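Local atomic coordinates of probable arabinosyltransferase B (Mycobacterium tuberculosis H37Rv, PDB entry 7BVF), a protein that transfers arabinose units in the mycobacterial membrane, polymerising them into the arabinan of the cell-wall arabinogalactan. Residues Q853-L858 and L953-E958. Numbering follows the deposited sequence.
Sequences QQQSTL and LSLTPE. With CA (calcium ion), chain D.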
ATOM      1  N   GLN A 853       9.459 -30.321  25.244  1.00 35.76           N
ATOM      2  CA  GLN A 853       8.272 -30.711  24.503  1.00 35.76           C
ATOM      3  C   GLN A 853       8.263 -32.222  24.278  1.00 35.76           C
ATOM      4  O   GLN A 853       9.268 -32.912  24.463  1.00 35.76           O
ATOM      5  CB  GLN A 853       8.215 -29.985  23.163  1.00 35.76           C
ATOM      6  CG  GLN A 853       8.514 -28.503  23.229  1.00 35.76           C
ATOM      7  CD  GLN A 853       7.558 -27.751  24.116  1.00 35.76           C
ATOM      8  OE1 GLN A 853       7.950 -27.204  25.142  1.00 35.76           O
ATOM      9  NE2 GLN A 853       6.293 -27.719  23.729  1.00 35.76           N
ATOM     10  N   GLN A 854       7.111 -32.737  23.863  1.00 34.21           N
ATOM     11  CA  GLN A 854       6.969 -34.161  23.586  1.00 34.21           C
ATOM     12  C   GLN A 854       5.767 -34.367  22.672  1.00 34.21           C
ATOM     13  O   GLN A 854       5.099 -33.410  22.268  1.00 34.21           O
ATOM     14  CB  GLN A 854       6.840 -34.962  24.885  1.00 34.21           C
ATOM     15  CG  GLN A 854       5.808 -34.422  25.845  1.00 34.21           C
ATOM     16  CD  GLN A 854       5.626 -35.310  27.053  1.00 34.21           C
ATOM     17  OE1 GLN A 854       5.642 -36.534  26.944  1.00 34.21           O
ATOM     18  NE2 GLN A 854       5.454 -34.699  28.217  1.00 34.21           N
ATOM     19  N   GLN A 855       5.496 -35.628  22.341  1.00 30.35           N
ATOM     20  CA  GLN A 855       4.351 -36.018  21.526  1.00 30.35           C
ATOM     21  C   GLN A 855       3.209 -36.377  22.465  1.00 30.35           C
ATOM     22  O   GLN A 855       3.320 -37.329  23.244  1.00 30.35           O
ATOM     23  CB  GLN A 855       4.697 -37.203  20.630  1.00 30.35           C
ATOM     24  CG  GLN A 855       5.486 -36.860  19.391  1.00 30.35           C
ATOM     25  CD  GLN A 855       5.644 -38.051  18.474  1.00 30.35           C
ATOM     26  OE1 GLN A 855       5.751 -39.186  18.931  1.00 30.35           O
ATOM     27  NE2 GLN A 855       5.657 -37.798  17.174  1.00 30.35           N
ATOM     28  N   SER A 856       2.112 -35.630  22.393  1.00 28.31           N
ATOM     29  CA  SER A 856       1.012 -35.881  23.307  1.00 28.31           C
ATOM     30  C   SER A 856       0.009 -36.852  22.688  1.00 28.31           C
ATOM     31  O   SER A 856       0.184 -37.336  21.569  1.00 28.31           O
ATOM     32  CB  SER A 856       0.336 -34.570  23.690  1.00 28.31           C
ATOM     33  OG  SER A 856       1.293 -33.638  24.155  1.00 28.31           O
ATOM     34  N   THR A 857      -1.039 -37.157  23.448  1.00 27.21           N
ATOM     35  CA  THR A 857      -2.155 -37.968  22.978  1.00 27.21           C
ATOM     36  C   THR A 857      -3.236 -37.966  24.045  1.00 27.21           C
ATOM     37  O   THR A 857      -2.948 -37.841  25.237  1.00 27.21           O
ATOM     38  CB  THR A 857      -1.738 -39.408  22.654  1.00 27.21           C
ATOM     39  OG1 THR A 857      -2.814 -40.080  21.989  1.00 27.21           O
ATOM     40  CG2 THR A 857      -1.395 -40.171  23.915  1.00 27.21           C
ATOM     41  N   LEU A 858      -4.482 -38.092  23.598  1.00 25.04           N
ATOM     42  CA  LEU A 858      -5.619 -38.133  24.508  1.00 25.04           C
ATOM     43  C   LEU A 858      -6.775 -38.827  23.814  1.00 25.04           C
ATOM     44  O   LEU A 858      -7.098 -38.499  22.668  1.00 25.04           O
ATOM     45  CB  LEU A 858      -6.022 -36.724  24.957  1.00 25.04           C
ATOM     46  CG  LEU A 858      -7.283 -36.551  25.798  1.00 25.04           C
ATOM     47  CD1 LEU A 858      -7.030 -35.589  26.930  1.00 25.04           C
ATOM     48  CD2 LEU A 858      -8.401 -36.024  24.932  1.00 25.04           C
ATOM     49  N   LEU A 953       1.371 -33.988  17.735  1.00 29.52           N
ATOM     50  CA  LEU A 953       2.644 -34.628  17.441  1.00 29.52           C
ATOM     51  C   LEU A 953       3.760 -33.641  17.097  1.00 29.52           C
ATOM     52  O   LEU A 953       4.844 -34.075  16.693  1.00 29.52           O
ATOM     53  CB  LEU A 953       2.476 -35.615  16.286  1.00 29.52           C
ATOM     54  CG  LEU A 953       1.418 -36.702  16.432  1.00 29.52           C
ATOM     55  CD1 LEU A 953       1.208 -37.383  15.101  1.00 29.52           C
ATOM     56  CD2 LEU A 953       1.824 -37.706  17.491  1.00 29.52           C
ATOM     57  N   SER A 954       3.533 -32.340  17.241  1.00 29.64           N
ATOM     58  CA  SER A 954       4.522 -31.332  16.882  1.00 29.64           C
ATOM     59  C   SER A 954       5.245 -30.822  18.120  1.00 29.64           C
ATOM     60  O   SER A 954       4.616 -30.531  19.141  1.00 29.64           O
ATOM     61  CB  SER A 954       3.869 -30.161  16.154  1.00 29.64           C
ATOM     62  OG  SER A 954       4.674 -29.005  16.250  1.00 29.64           O
ATOM     63  N   LEU A 955       6.568 -30.698  18.020  1.00 30.19           N
ATOM     64  CA  LEU A 955       7.403 -30.312  19.148  1.00 30.19           C
ATOM     65  C   LEU A 955       7.721 -28.823  19.176  1.00 30.19           C
ATOM     66  O   LEU A 955       8.551 -28.395  19.979  1.00 30.19           O
ATOM     67  CB  LEU A 955       8.706 -31.110  19.145  1.00 30.19           C
ATOM     68  CG  LEU A 955       8.637 -32.631  19.038  1.00 30.19           C
ATOM     69  CD1 LEU A 955       9.975 -33.225  19.413  1.00 30.19           C
ATOM     70  CD2 LEU A 955       7.549 -33.188  19.920  1.00 30.19           C
ATOM     71  N   THR A 956       7.095 -28.030  18.318  1.00 32.94           N
ATOM     72  CA  THR A 956       7.282 -26.590  18.376  1.00 32.94           C
ATOM     73  C   THR A 956       6.616 -26.038  19.635  1.00 32.94           C
ATOM     74  O   THR A 956       5.511 -26.460  19.988  1.00 32.94           O
ATOM     75  CB  THR A 956       6.696 -25.924  17.131  1.00 32.94           C
ATOM     76  OG1 THR A 956       7.407 -26.370  15.973  1.00 32.94           O
ATOM     77  CG2 THR A 956       6.806 -24.418  17.216  1.00 32.94           C
ATOM     78  N   PRO A 957       7.264 -25.111  20.344  1.00 35.65           N
ATOM     79  CA  PRO A 957       6.647 -24.562  21.562  1.00 35.65           C
ATOM     80  C   PRO A 957       5.340 -23.826  21.321  1.00 35.65           C
ATOM     81  O   PRO A 957       4.585 -23.621  22.277  1.00 35.65           O
ATOM     82  CB  PRO A 957       7.729 -23.618  22.102  1.00 35.65           C
ATOM     83  CG  PRO A 957       8.996 -24.177  21.574  1.00 35.65           C
ATOM     84  CD  PRO A 957       8.669 -24.694  20.208  1.00 35.65           C
ATOM     85  N   GLU A 958       5.042 -23.427  20.084  1.00 36.44           N
ATOM     86  CA  GLU A 958       3.815 -22.707  19.774  1.00 36.44           C
ATOM     87  C   GLU A 958       2.839 -23.543  18.954  1.00 36.44           C
ATOM     88  O   GLU A 958       1.981 -22.986  18.261  1.00 36.44           O
ATOM     89  CB  GLU A 958       4.137 -21.401  19.046  1.00 36.44           C
ATOM     90  CG  GLU A 958       5.388 -20.687  19.551  1.00 36.44           C
ATOM     91  CD  GLU A 958       5.237 -20.082  20.942  1.00 36.44           C
ATOM     92  OE1 GLU A 958       4.205 -20.314  21.607  1.00 36.44           O
ATOM     93  OE2 GLU A 958       6.165 -19.368  21.376  1.00 36.44           O
TER
HETATM   94 CA    CA D1401       3.426 -29.539  21.117  1.00 28.07          CA
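Q853 and L955 bury the most surface here, followed by L953. The CB and CG of Q853 lie against the backbone carbonyl of L955, with CG 3.3 Å from L955 O. With a chi2 of -60° the Q853 chain bends, which sends its amide on toward P957. There NE2 comes 3.8 Å from P957 CA. L955 reaches back with one methyl, CD2, which sits 3.4 Å from Q854 O. Further along, Q855 and L953 cross obliquely. The amide end of Q855 lies beside one L953 methyl, with NE2 3.8 Å from L953 CD2. No hydrogen bond joins the two segments, so van der Waals packing carries the contact. The touching parts, 853-856 and 953-957, are loop in the EmbC C-terminal domain and run roughly antiparallel. The loop 953-958 follows strand 945-950, which pairs antiparallel with strand 858-859, the strand that L858 begins. L858 is bonded through its backbone to A950 within that pair, and S856 to D952 carries the pairing one step into the loops. Beside the packed side chains lies a calcium ion, bound by S954 O at 2.5 Å and also by D952 OD2 and D959 O. Apolar side chains of another protein chain pack on Q855 and L955.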